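Local coordinates for protein iota-carrageenase (Alteromonas sp., PDB 1H80) that hydrolyses the beta-1,4 linkages within iota-carrageenan, a sulfated galactan of red algal cell walls, with inversion of anomeric configuration, at residues 161-166 against 195-200; 58-63 against 82-87; 351-356 against 419-424. All coordinates share one frame; numbering follows the deposited sequence.

Interaction 1 (161-166 against 195-200)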
ATOM      1  N   LEU A 161       2.791   0.148   6.357  1.00 12.62           N
ATOM      2  CA  LEU A 161       3.438   1.399   6.010  1.00 13.38           C
ATOM      3  C   LEU A 161       4.943   1.189   6.011  1.00 13.51           C
ATOM      4  O   LEU A 161       5.549   1.028   7.067  1.00 12.86           O
ATOM      5  CB  LEU A 161       3.055   2.475   7.030  1.00 13.94           C
ATOM      6  CG  LEU A 161       1.550   2.673   7.225  1.00 16.09           C
ATOM      7  CD1 LEU A 161       1.293   3.606   8.396  1.00 16.42           C
ATOM      8  CD2 LEU A 161       0.939   3.229   5.946  1.00 16.01           C
ATOM      9  N   VAL A 162       5.534   1.164   4.819  1.00 13.18           N
ATOM     10  CA  VAL A 162       6.978   0.987   4.671  1.00 13.03           C
ATOM     11  C   VAL A 162       7.460   2.429   4.715  1.00 14.19           C
ATOM     12  O   VAL A 162       7.771   3.042   3.694  1.00 14.17           O
ATOM     13  CB  VAL A 162       7.300   0.321   3.318  1.00 13.78           C
ATOM     14  CG1 VAL A 162       8.774  -0.034   3.242  1.00 14.08           C
ATOM     15  CG2 VAL A 162       6.453  -0.941   3.158  1.00 14.02           C
ATOM     16  N   ASP A 163       7.518   2.945   5.938  1.00 14.21           N
ATOM     17  CA  ASP A 163       7.824   4.343   6.202  1.00 15.41           C
ATOM     18  C   ASP A 163       9.229   4.752   6.613  1.00 15.46           C
ATOM     19  O   ASP A 163      10.154   3.942   6.697  1.00 14.75           O
ATOM     20  CB  ASP A 163       6.851   4.842   7.270  1.00 16.94           C
ATOM     21  CG  ASP A 163       6.222   6.174   6.918  1.00 19.42           C
ATOM     22  OD1 ASP A 163       6.908   7.016   6.306  1.00 20.38           O
ATOM     23  OD2 ASP A 163       5.040   6.381   7.269  0.50 19.32           O
ATOM     24  N   VAL A 164       9.355   6.048   6.877  1.00 16.33           N
ATOM     25  CA  VAL A 164      10.609   6.640   7.310  1.00 16.66           C
ATOM     26  C   VAL A 164      10.418   7.120   8.743  1.00 16.86           C
ATOM     27  O   VAL A 164       9.286   7.302   9.202  1.00 17.47           O
ATOM     28  CB  VAL A 164      11.007   7.851   6.421  1.00 15.96           C
ATOM     29  CG1 VAL A 164      11.140   7.412   4.973  1.00 16.47           C
ATOM     30  CG2 VAL A 164       9.972   8.963   6.541  1.00 16.51           C
ATOM     31  N   THR A 165      11.524   7.293   9.455  1.00 16.98           N
ATOM     32  CA  THR A 165      11.480   7.780  10.826  1.00 18.06           C
ATOM     33  C   THR A 165      12.673   8.695  11.042  1.00 17.63           C
ATOM     34  O   THR A 165      13.733   8.492  10.454  1.00 16.42           O
ATOM     35  CB  THR A 165      11.537   6.633  11.864  1.00 20.49           C
ATOM     36  OG1 THR A 165      12.759   5.900  11.716  1.00 22.48           O
ATOM     37  CG2 THR A 165      10.363   5.698  11.686  1.00 22.56           C
ATOM     38  N   GLU A 166      12.486   9.712  11.876  1.00 18.31           N
ATOM     39  CA  GLU A 166      13.541  10.670  12.166  1.00 19.74           C
ATOM     40  C   GLU A 166      14.372  10.283  13.384  1.00 20.57           C
ATOM     41  O   GLU A 166      13.832   9.887  14.420  1.00 21.38           O
ATOM     42  CB  GLU A 166      12.937  12.059  12.403  1.00 20.60           C
ATOM     43  N   GLN A 195       1.818   0.728   1.394  1.00 13.24           N
ATOM     44  CA  GLN A 195       2.132   2.057   0.889  1.00 12.95           C
ATOM     45  C   GLN A 195       3.601   2.216   1.238  1.00 13.02           C
ATOM     46  O   GLN A 195       3.997   2.020   2.387  1.00 12.72           O
ATOM     47  CB  GLN A 195       1.316   3.188   1.511  1.00 13.74           C
ATOM     48  CG  GLN A 195       1.748   4.516   0.872  1.00 15.02           C
ATOM     49  CD  GLN A 195       0.688   5.594   0.857  1.00 15.95           C
ATOM     50  OE1 GLN A 195       0.919   6.688   0.330  1.00 18.62           O
ATOM     51  NE2 GLN A 195      -0.470   5.306   1.425  1.00 14.71           N
ATOM     52  N   THR A 196       4.408   2.550   0.235  1.00 12.96           N
ATOM     53  CA  THR A 196       5.846   2.696   0.425  1.00 13.96           C
ATOM     54  C   THR A 196       6.315   4.139   0.380  1.00 14.83           C
ATOM     55  O   THR A 196       5.946   4.889  -0.520  1.00 15.51           O
ATOM     56  CB  THR A 196       6.624   1.938  -0.657  1.00 14.14           C
ATOM     57  OG1 THR A 196       6.395   2.558  -1.933  1.00 14.87           O
ATOM     58  CG2 THR A 196       6.171   0.489  -0.719  1.00 15.45           C
ATOM     59  N   TYR A 197       7.150   4.512   1.342  1.00 13.91           N
ATOM     60  CA  TYR A 197       7.696   5.863   1.411  1.00 15.05           C
ATOM     61  C   TYR A 197       9.212   5.807   1.263  1.00 13.85           C
ATOM     62  O   TYR A 197       9.793   6.479   0.411  1.00 14.35           O
ATOM     63  CB  TYR A 197       7.320   6.493   2.746  1.00 15.99           C
ATOM     64  CG  TYR A 197       5.828   6.585   2.943  1.00 17.84           C
ATOM     65  CD1 TYR A 197       5.078   7.555   2.282  1.00 18.49           C
ATOM     66  CD2 TYR A 197       5.161   5.687   3.774  1.00 19.59           C
ATOM     67  CE1 TYR A 197       3.696   7.630   2.446  1.00 19.53           C
ATOM     68  CE2 TYR A 197       3.781   5.748   3.943  1.00 20.17           C
ATOM     69  CZ  TYR A 197       3.056   6.723   3.278  1.00 20.27           C
ATOM     70  OH  TYR A 197       1.694   6.783   3.453  1.00 21.45           O
ATOM     71  N   GLY A 198       9.846   4.995   2.103  1.00 14.09           N
ATOM     72  CA  GLY A 198      11.287   4.845   2.050  1.00 13.12           C
ATOM     73  C   GLY A 198      11.584   3.364   2.112  1.00 12.99           C
ATOM     74  O   GLY A 198      11.076   2.665   2.990  1.00 12.89           O
ATOM     75  N   ALA A 199      12.393   2.873   1.183  1.00 12.89           N
ATOM     76  CA  ALA A 199      12.714   1.454   1.168  1.00 12.93           C
ATOM     77  C   ALA A 199      13.842   1.129   0.209  1.00 13.79           C
ATOM     78  O   ALA A 199      13.984   1.749  -0.842  1.00 14.37           O
ATOM     79  CB  ALA A 199      11.471   0.649   0.793  1.00 14.28           C
ATOM     80  N   ASP A 200      14.646   0.145   0.588  1.00 13.52           N
ATOM     81  CA  ASP A 200      15.749  -0.305  -0.240  1.00 13.78           C
ATOM     82  C   ASP A 200      15.801  -1.819  -0.190  1.00 13.01           C
ATOM     83  O   ASP A 200      15.790  -2.408   0.887  1.00 13.93           O
ATOM     84  CB  ASP A 200      17.076   0.259   0.268  1.00 15.50           C
ATOM     85  CG  ASP A 200      17.308   1.690  -0.165  1.00 18.19           C
ATOM     86  OD1 ASP A 200      17.684   1.907  -1.338  1.00 20.11           O
ATOM     87  OD2 ASP A 200      17.108   2.597   0.666  1.00 20.39           O
TER
HETATM   88  O   HOH W   1      10.739   1.600   5.483  1.00 15.42           O
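Asp163 lays its carboxylate obliquely against the ring of Tyr197, the two planes only 19° apart, with OD1 3.4 Å from Tyr197 CD2 and OD2 beside CE2. The acid is held there partly by its own backbone: OD1 accepts the N-H of Val164 at 2.7 Å, on the anti side of the carboxylate, and Asn221 adds a weak bond to the same oxygen. Tyr197 has CG turned away from its carbonyl carbon (chi1 -60°), which brings CB and the ring edge up to Val162 O, close to the ring plane; Leu161 CD2 also approaches at the edge, by CE2.

Val162 O is the polar centre. Tyr197 N gives it a bond of 2.8 Å and Gly198 N a longer one of 3.3 Å, approaching from opposite faces of the carbonyl plane, while Val162 N donates to Gln195 O. The valine's own branches divide the apolar work. CG1, swung opposite the backbone N (chi1 -172°), reaches Ala199 CB at 3.7 Å, and CG2 runs alongside Thr196 CG2. Val164 CG1 rests on Gly198 CA, where a beta-carbon would probably collide with it. Beyond the bridges the strands diverge, and a water spans Asp163 O and Gly198 O.

In-register parallel pairing of Leu161 with Gln195 and Val162 with Thr196, interrupted where both chains bend, is the stacking of successive coils in a right-handed parallel beta-helix.

Interaction 2 (58-63 against 82-87). With CA (calcium ion), chain C.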
ATOM      1  N   LEU A  58       8.860 -16.538  19.124  1.00 11.84           N
ATOM      2  CA  LEU A  58       7.715 -16.395  20.002  1.00 11.59           C
ATOM      3  C   LEU A  58       6.528 -16.977  19.261  1.00 11.27           C
ATOM      4  O   LEU A  58       6.244 -16.589  18.127  1.00 11.44           O
ATOM      5  CB  LEU A  58       7.434 -14.924  20.312  1.00 11.61           C
ATOM      6  CG  LEU A  58       6.159 -14.725  21.135  1.00 12.39           C
ATOM      7  CD1 LEU A  58       6.342 -15.341  22.520  1.00 13.05           C
ATOM      8  CD2 LEU A  58       5.846 -13.241  21.251  1.00 14.32           C
ATOM      9  N   LEU A  59       5.844 -17.923  19.887  1.00 11.87           N
ATOM     10  CA  LEU A  59       4.676 -18.511  19.264  1.00 11.34           C
ATOM     11  C   LEU A  59       3.437 -17.857  19.846  1.00 11.41           C
ATOM     12  O   LEU A  59       3.310 -17.754  21.062  1.00 11.86           O
ATOM     13  CB  LEU A  59       4.601 -20.017  19.538  1.00 12.89           C
ATOM     14  CG  LEU A  59       3.387 -20.720  18.916  1.00 14.48           C
ATOM     15  CD1 LEU A  59       3.498 -20.699  17.393  1.00 14.66           C
ATOM     16  CD2 LEU A  59       3.313 -22.151  19.409  1.00 17.41           C
ATOM     17  N   ILE A  60       2.556 -17.380  18.975  1.00 11.82           N
ATOM     18  CA  ILE A  60       1.290 -16.806  19.409  1.00 11.91           C
ATOM     19  C   ILE A  60       0.324 -17.936  19.072  1.00 12.66           C
ATOM     20  O   ILE A  60      -0.001 -18.166  17.907  1.00 12.99           O
ATOM     21  CB  ILE A  60       0.922 -15.540  18.622  1.00 13.32           C
ATOM     22  CG1 ILE A  60       1.939 -14.439  18.927  1.00 13.47           C
ATOM     23  CG2 ILE A  60      -0.480 -15.079  19.002  1.00 14.01           C
ATOM     24  CD1 ILE A  60       1.618 -13.104  18.276  1.00 14.88           C
ATOM     25  N   PRO A  61      -0.129 -18.675  20.094  1.00 12.90           N
ATOM     26  CA  PRO A  61      -1.045 -19.800  19.927  1.00 13.46           C
ATOM     27  C   PRO A  61      -2.474 -19.418  19.605  1.00 13.49           C
ATOM     28  O   PRO A  61      -2.893 -18.287  19.838  1.00 14.48           O
ATOM     29  CB  PRO A  61      -0.927 -20.528  21.260  1.00 13.89           C
ATOM     30  CG  PRO A  61      -0.802 -19.396  22.216  1.00 13.25           C
ATOM     31  CD  PRO A  61       0.164 -18.446  21.521  1.00 13.39           C
ATOM     32  N   ASN A  62      -3.220 -20.376  19.073  1.00 14.03           N
ATOM     33  CA  ASN A  62      -4.603 -20.136  18.705  1.00 14.67           C
ATOM     34  C   ASN A  62      -5.395 -19.441  19.799  1.00 15.07           C
ATOM     35  O   ASN A  62      -5.319 -19.799  20.974  1.00 15.97           O
ATOM     36  CB  ASN A  62      -5.278 -21.446  18.308  1.00 15.54           C
ATOM     37  CG  ASN A  62      -4.788 -21.952  16.974  1.00 16.73           C
ATOM     38  OD1 ASN A  62      -4.504 -21.159  16.077  1.00 16.30           O
ATOM     39  ND2 ASN A  62      -4.694 -23.267  16.826  1.00 18.56           N
ATOM     40  N   GLY A  63      -6.151 -18.434  19.383  1.00 15.20           N
ATOM     41  CA  GLY A  63      -6.961 -17.660  20.298  1.00 15.92           C
ATOM     42  C   GLY A  63      -7.167 -16.283  19.710  1.00 15.50           C
ATOM     43  O   GLY A  63      -6.708 -16.000  18.599  1.00 14.70           O
ATOM     44  N   SER A  82      -2.433 -20.850  12.946  1.00 13.76           N
ATOM     45  CA  SER A  82      -3.427 -20.626  11.902  1.00 14.61           C
ATOM     46  C   SER A  82      -4.850 -20.205  12.246  1.00 14.84           C
ATOM     47  O   SER A  82      -5.562 -19.696  11.376  1.00 16.07           O
ATOM     48  CB  SER A  82      -3.472 -21.854  10.993  1.00 15.29           C
ATOM     49  OG  SER A  82      -4.213 -21.587   9.818  1.00 19.22           O
ATOM     50  N   ASP A  83      -5.282 -20.416  13.485  1.00 15.61           N
ATOM     51  CA  ASP A  83      -6.639 -20.023  13.858  1.00 17.06           C
ATOM     52  C   ASP A  83      -6.640 -18.772  14.720  1.00 16.73           C
ATOM     53  O   ASP A  83      -7.664 -18.390  15.285  1.00 18.33           O
ATOM     54  CB  ASP A  83      -7.345 -21.165  14.592  1.00 19.33           C
ATOM     55  CG  ASP A  83      -7.571 -22.371  13.704  1.00 23.02           C
ATOM     56  OD1 ASP A  83      -8.066 -22.186  12.571  0.75 24.59           O
ATOM     57  OD2 ASP A  83      -7.260 -23.502  14.136  1.00 26.22           O
ATOM     58  N   VAL A  84      -5.484 -18.127  14.812  1.00 14.45           N
ATOM     59  CA  VAL A  84      -5.364 -16.918  15.608  1.00 13.72           C
ATOM     60  C   VAL A  84      -6.112 -15.753  14.985  1.00 13.26           C
ATOM     61  O   VAL A  84      -6.163 -15.604  13.766  1.00 13.00           O
ATOM     62  CB  VAL A  84      -3.885 -16.508  15.778  1.00 13.34           C
ATOM     63  CG1 VAL A  84      -3.788 -15.084  16.346  1.00 11.78           C
ATOM     64  CG2 VAL A  84      -3.194 -17.484  16.713  1.00 12.39           C
ATOM     65  N   ILE A  85      -6.715 -14.940  15.844  1.00 13.26           N
ATOM     66  CA  ILE A  85      -7.418 -13.750  15.407  1.00 14.14           C
ATOM     67  C   ILE A  85      -6.810 -12.628  16.228  1.00 13.57           C
ATOM     68  O   ILE A  85      -6.764 -12.700  17.458  1.00 14.51           O
ATOM     69  CB  ILE A  85      -8.928 -13.819  15.695  1.00 14.27           C
ATOM     70  CG1 ILE A  85      -9.562 -14.950  14.884  1.00 15.71           C
ATOM     71  CG2 ILE A  85      -9.574 -12.484  15.341  1.00 15.09           C
ATOM     72  CD1 ILE A  85     -11.027 -15.187  15.198  1.00 18.49           C
ATOM     73  N   ILE A  86      -6.297 -11.616  15.542  1.00 13.67           N
ATOM     74  CA  ILE A  86      -5.701 -10.476  16.213  1.00 14.10           C
ATOM     75  C   ILE A  86      -6.561  -9.255  15.943  1.00 14.32           C
ATOM     76  O   ILE A  86      -6.880  -8.945  14.795  1.00 14.41           O
ATOM     77  CB  ILE A  86      -4.261 -10.220  15.713  1.00 14.12           C
ATOM     78  CG1 ILE A  86      -3.335 -11.318  16.240  1.00 14.61           C
ATOM     79  CG2 ILE A  86      -3.779  -8.855  16.176  1.00 14.68           C
ATOM     80  CD1 ILE A  86      -1.921 -11.257  15.683  1.00 15.57           C
ATOM     81  N   LYS A  87      -6.945  -8.575  17.014  1.00 14.65           N
ATOM     82  CA  LYS A  87      -7.773  -7.380  16.909  1.00 15.28           C
ATOM     83  C   LYS A  87      -7.071  -6.218  17.591  1.00 15.55           C
ATOM     84  O   LYS A  87      -6.283  -6.411  18.511  1.00 15.30           O
ATOM     85  CB  LYS A  87      -9.129  -7.612  17.582  1.00 16.36           C
ATOM     86  CG  LYS A  87      -9.956  -8.725  16.969  1.00 17.98           C
ATOM     87  CD  LYS A  87     -11.280  -8.865  17.699  1.00 19.83           C
ATOM     88  CE  LYS A  87     -12.188  -9.862  17.015  1.00 22.28           C
ATOM     89  NZ  LYS A  87     -13.532  -9.883  17.655  1.00 23.54           N
TER
HETATM   90 CA    CA C1492      -5.957 -19.937   9.089  1.00 15.96          CA
HETATM   91  O   HOH W   2      -7.281 -21.632   9.998  1.00 25.07           O
HETATM   92  O   HOH W   3      -7.381 -18.086   9.780  1.00 22.74           O
HETATM   93  O   HOH W   4      -8.081 -20.272   7.687  1.00 32.61           O
HETATM   94  O   HOH W   5      -6.269 -18.486   7.028  1.00 23.40           O
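Asn62 reaches across to Asp83 with its side-chain amide. From CB, chi1 of -72° sets CG opposite the carbonyl carbon and carries the amide to the neighbouring turn, where CG lies 3.6 Å from Asp83 CB. At the tip the two branches part. OD1 accepts the N-H of Asp83 at 2.8 Å, with a bent N-H...O angle of 142° and the donor well out of the amide plane; it also presses on Asp83 CB. ND2 comes alongside the Asp83 carboxylate but stays 3.7 Å from OD2, and the two flat groups are turned 42° against each other.

One residue further along, the backbone makes a straighter link: Ile85 N donates to Gly63 O at 3.0 Å, and Val84 CA adds a CH...O contact to the same oxygen. Val84 packs its side chain on 60-61, CG2 against the carbonyl oxygens of Ile60 and Pro61 and CG1 meeting Ile60 CG2 at 4.2 Å. Phe120 of the strand 120-123 packs on Val84 from the next coil.

Ser82 binds a calcium ion through both its carbonyl O, at 2.3 Å, and OG. Asn118, Gly119 and four waters complete the shell, and one of those waters also donates to Asp83 OD1. The contact lies at a turn between successive beta-helix coils, and its chemistry is polar: the Asn62 amide secures the backbone just after a calcium ligand, while the ion, bound by neutral protein oxygens, probably has part of its charge offset by the second-shell Asp83 carboxylate and is likely to steady the same turn.

Interaction 3 (351-356 against 419-424). With CA (calcium ion), chain E.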
ATOM      1  N   VAL A 351      11.862   1.192 -14.482  1.00 18.58           N
ATOM      2  CA  VAL A 351      10.685   0.473 -14.017  1.00 18.24           C
ATOM      3  C   VAL A 351      10.151  -0.430 -15.113  1.00 17.96           C
ATOM      4  O   VAL A 351       9.862   0.023 -16.221  1.00 17.82           O
ATOM      5  CB  VAL A 351       9.555   1.438 -13.600  1.00 17.89           C
ATOM      6  CG1 VAL A 351       8.312   0.645 -13.210  1.00 18.40           C
ATOM      7  CG2 VAL A 351      10.016   2.312 -12.443  1.00 19.00           C
ATOM      8  N   LYS A 352      10.028  -1.713 -14.797  1.00 16.74           N
ATOM      9  CA  LYS A 352       9.506  -2.685 -15.742  1.00 17.30           C
ATOM     10  C   LYS A 352       8.476  -3.544 -15.038  1.00 17.30           C
ATOM     11  O   LYS A 352       8.701  -4.009 -13.920  1.00 16.00           O
ATOM     12  CB  LYS A 352      10.628  -3.564 -16.293  1.00 18.30           C
ATOM     13  CG  LYS A 352      11.646  -2.797 -17.109  1.00 20.54           C
ATOM     14  CD  LYS A 352      12.681  -3.724 -17.713  1.00 22.90           C
ATOM     15  CE  LYS A 352      13.758  -2.931 -18.437  1.00 25.32           C
ATOM     16  NZ  LYS A 352      14.800  -3.818 -19.023  1.00 28.25           N
ATOM     17  N   VAL A 353       7.339  -3.725 -15.696  1.00 16.33           N
ATOM     18  CA  VAL A 353       6.247  -4.533 -15.169  1.00 16.58           C
ATOM     19  C   VAL A 353       5.950  -5.610 -16.206  1.00 16.55           C
ATOM     20  O   VAL A 353       5.521  -5.302 -17.320  1.00 16.55           O
ATOM     21  CB  VAL A 353       4.985  -3.675 -14.948  1.00 16.57           C
ATOM     22  CG1 VAL A 353       3.877  -4.522 -14.344  1.00 16.81           C
ATOM     23  CG2 VAL A 353       5.317  -2.491 -14.047  1.00 15.93           C
ATOM     24  N   PHE A 354       6.183  -6.867 -15.839  1.00 16.83           N
ATOM     25  CA  PHE A 354       5.956  -7.987 -16.749  1.00 17.66           C
ATOM     26  C   PHE A 354       4.699  -8.776 -16.412  1.00 18.53           C
ATOM     27  O   PHE A 354       4.383  -8.981 -15.241  1.00 19.65           O
ATOM     28  CB  PHE A 354       7.141  -8.960 -16.719  1.00 17.01           C
ATOM     29  CG  PHE A 354       8.466  -8.331 -17.033  1.00 17.93           C
ATOM     30  CD1 PHE A 354       9.161  -7.618 -16.064  1.00 17.53           C
ATOM     31  CD2 PHE A 354       9.034  -8.471 -18.296  1.00 17.55           C
ATOM     32  CE1 PHE A 354      10.405  -7.054 -16.344  1.00 18.50           C
ATOM     33  CE2 PHE A 354      10.275  -7.914 -18.588  1.00 18.87           C
ATOM     34  CZ  PHE A 354      10.965  -7.204 -17.609  1.00 17.71           C
ATOM     35  N   ASP A 355       4.003  -9.228 -17.454  1.00 18.60           N
ATOM     36  CA  ASP A 355       2.789 -10.031 -17.322  1.00 19.47           C
ATOM     37  C   ASP A 355       1.682  -9.357 -16.522  1.00 19.54           C
ATOM     38  O   ASP A 355       1.537  -9.574 -15.319  1.00 20.43           O
ATOM     39  CB  ASP A 355       3.122 -11.391 -16.701  1.00 20.96           C
ATOM     40  CG  ASP A 355       4.220 -12.122 -17.452  1.00 24.13           C
ATOM     41  OD1 ASP A 355       4.198 -12.119 -18.702  1.00 26.37           O
ATOM     42  OD2 ASP A 355       5.105 -12.709 -16.792  0.50 24.35           O
ATOM     43  N   VAL A 356       0.892  -8.547 -17.214  1.00 18.00           N
ATOM     44  CA  VAL A 356      -0.208  -7.820 -16.600  1.00 17.51           C
ATOM     45  C   VAL A 356      -1.522  -8.349 -17.160  1.00 17.38           C
ATOM     46  O   VAL A 356      -1.686  -8.464 -18.374  1.00 17.64           O
ATOM     47  CB  VAL A 356      -0.102  -6.309 -16.905  1.00 17.48           C
ATOM     48  CG1 VAL A 356      -1.234  -5.558 -16.232  1.00 18.35           C
ATOM     49  CG2 VAL A 356       1.247  -5.777 -16.431  1.00 17.86           C
ATOM     50  N   TYR A 419       9.062   9.991 -16.296  1.00 24.10           N
ATOM     51  CA  TYR A 419       9.677   8.705 -16.036  1.00 22.07           C
ATOM     52  C   TYR A 419       8.818   7.696 -16.773  1.00 22.19           C
ATOM     53  O   TYR A 419       7.668   7.988 -17.115  1.00 21.14           O
ATOM     54  CB  TYR A 419       9.743   8.399 -14.532  1.00 20.02           C
ATOM     55  CG  TYR A 419       8.415   8.158 -13.852  1.00 17.34           C
ATOM     56  CD1 TYR A 419       7.617   9.221 -13.424  1.00 16.46           C
ATOM     57  CD2 TYR A 419       7.959   6.860 -13.627  1.00 17.27           C
ATOM     58  CE1 TYR A 419       6.393   8.991 -12.785  1.00 16.56           C
ATOM     59  CE2 TYR A 419       6.749   6.620 -12.996  1.00 16.15           C
ATOM     60  CZ  TYR A 419       5.970   7.685 -12.577  1.00 16.16           C
ATOM     61  OH  TYR A 419       4.763   7.442 -11.962  1.00 16.50           O
ATOM     62  N   ASP A 420       9.370   6.523 -17.040  1.00 22.31           N
ATOM     63  CA  ASP A 420       8.618   5.519 -17.767  1.00 23.47           C
ATOM     64  C   ASP A 420       8.426   4.211 -17.031  1.00 22.85           C
ATOM     65  O   ASP A 420       9.355   3.663 -16.442  1.00 23.70           O
ATOM     66  CB  ASP A 420       9.279   5.224 -19.113  1.00 25.23           C
ATOM     67  CG  ASP A 420       9.414   6.457 -19.982  1.00 26.70           C
ATOM     68  OD1 ASP A 420       8.438   7.232 -20.084  1.00 28.21           O
ATOM     69  OD2 ASP A 420      10.498   6.639 -20.571  1.00 28.95           O
ATOM     70  N   VAL A 421       7.197   3.725 -17.066  1.00 21.91           N
ATOM     71  CA  VAL A 421       6.863   2.452 -16.458  1.00 21.33           C
ATOM     72  C   VAL A 421       6.602   1.573 -17.671  1.00 21.15           C
ATOM     73  O   VAL A 421       5.531   1.634 -18.275  1.00 21.62           O
ATOM     74  CB  VAL A 421       5.594   2.555 -15.589  1.00 20.73           C
ATOM     75  CG1 VAL A 421       5.177   1.172 -15.110  1.00 21.40           C
ATOM     76  CG2 VAL A 421       5.863   3.465 -14.396  1.00 21.16           C
ATOM     77  N   LYS A 422       7.600   0.786 -18.048  1.00 20.80           N
ATOM     78  CA  LYS A 422       7.477  -0.087 -19.204  1.00 21.05           C
ATOM     79  C   LYS A 422       6.695  -1.339 -18.844  1.00 20.94           C
ATOM     80  O   LYS A 422       7.010  -2.018 -17.870  1.00 20.80           O
ATOM     81  CB  LYS A 422       8.865  -0.470 -19.731  1.00 23.40           C
ATOM     82  CG  LYS A 422       9.687   0.710 -20.249  1.00 25.82           C
ATOM     83  CD  LYS A 422      10.925   0.228 -20.998  1.00 29.06           C
ATOM     84  CE  LYS A 422      11.650   1.367 -21.708  1.00 30.77           C
ATOM     85  NZ  LYS A 422      12.790   1.925 -20.924  1.00 32.68           N
ATOM     86  N   THR A 423       5.664  -1.632 -19.627  1.00 20.26           N
ATOM     87  CA  THR A 423       4.848  -2.813 -19.383  1.00 20.67           C
ATOM     88  C   THR A 423       5.056  -3.830 -20.495  1.00 20.91           C
ATOM     89  O   THR A 423       5.235  -3.467 -21.661  1.00 21.84           O
ATOM     90  CB  THR A 423       3.357  -2.449 -19.307  1.00 20.13           C
ATOM     91  OG1 THR A 423       2.941  -1.872 -20.551  1.00 21.17           O
ATOM     92  CG2 THR A 423       3.114  -1.455 -18.184  1.00 20.42           C
ATOM     93  N   PHE A 424       5.045  -5.105 -20.125  1.00 20.40           N
ATOM     94  CA  PHE A 424       5.234  -6.185 -21.084  1.00 20.47           C
ATOM     95  C   PHE A 424       4.142  -7.231 -20.924  1.00 20.55           C
ATOM     96  O   PHE A 424       3.697  -7.511 -19.809  1.00 20.21           O
ATOM     97  CB  PHE A 424       6.599  -6.853 -20.886  1.00 21.83           C
ATOM     98  CG  PHE A 424       7.762  -5.905 -20.977  1.00 23.37           C
ATOM     99  CD1 PHE A 424       8.095  -5.086 -19.904  1.00 24.00           C
ATOM    100  CD2 PHE A 424       8.526  -5.834 -22.138  1.00 24.52           C
ATOM    101  CE1 PHE A 424       9.174  -4.208 -19.984  1.00 24.85           C
ATOM    102  CE2 PHE A 424       9.607  -4.958 -22.228  1.00 24.92           C
ATOM    103  CZ  PHE A 424       9.931  -4.145 -21.150  1.00 24.88           C
TER
HETATM  104 CA    CA E1494       6.469   8.406 -19.184  1.00 27.43          CA
HETATM  105  O   HOH W   6      11.840   2.893 -16.761  1.00 27.42           O
HETATM  106  O   HOH W   7       5.664   6.012 -19.233  1.00 33.16           O
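Phe424 lies side by side with Phe354 in an offset stack, ring centroids 4.7 Å apart and planes only 12° from parallel. Both have CG opposite the carbonyl carbon (chi1 -57° and -56°), the shared torsion that lets the rings run the same way from adjacent strands; Phe354 CE2 sits over the face of Phe424, offset toward its rim. Val353 O meets the edge of the Phe424 ring in its plane, and the CB and CG of Lys352 come obliquely to CE1. With an alanine in place of Phe424, one face of the Phe354 ring would probably lose its stacking partner, and a gap would be likely to open beside the aliphatic base of Lys352.

The opposite face of the sheet, lined by Val351, Val353 and Val421, is tightly knit. Val421 CG1 fits between Val351 CG1, at 3.7 Å, and Val353 CG2, at 3.8 Å. Between the two faces runs a regular parallel ladder: Lys422 N to Val351 O, Val353 N to Lys422 O at 2.8 Å, Phe424 N to Val353 O, and a more bent final bond from Asp355 N to Phe424 O.

Toward solvent the contact loosens. Lys352 NZ and Lys422 NZ, like charges, stay 6.4 Å apart, and Asp355 turns away to bond Asn425. At the start of the ladder a water joins Val351 N to Asp420 O. Tyr419 O, at 2.4 Å, and Asp420 OD1, at 2.5 Å, bind a calcium ion whose shell includes Thr411 and Asp418.

Strand 261-269 pairs with the far edge of 351-359, so 421-429 is the next rung. Val421 packs inward on Phe251 and Ser277, from the strands 250-252 and 275-277, while Pro3, near the N-terminus, lies against Phe354.

Overall arrangement
The three contacts follow one another along the chain as steps of the same beta-helix: interaction 2 first, then interaction 1, then interaction 3. Interactions 2 and 3 lie on opposite sides of the chain's centre, about 39 Å apart between centres, and the centre of interaction 1 lies about 27 Å from that of interaction 2 and about 23 Å from that of interaction 3. None touches another, yet a succession of mostly parallel strand pairs links them, passing through 132-141, 160-167, 231-243 and 261-269. Calcium ions mark both outer contacts, while interaction 1 is buried. Contacts between coils thus recur along the scaffold, as strand pairing in interactions 1 and 3, at a turn in interaction 2.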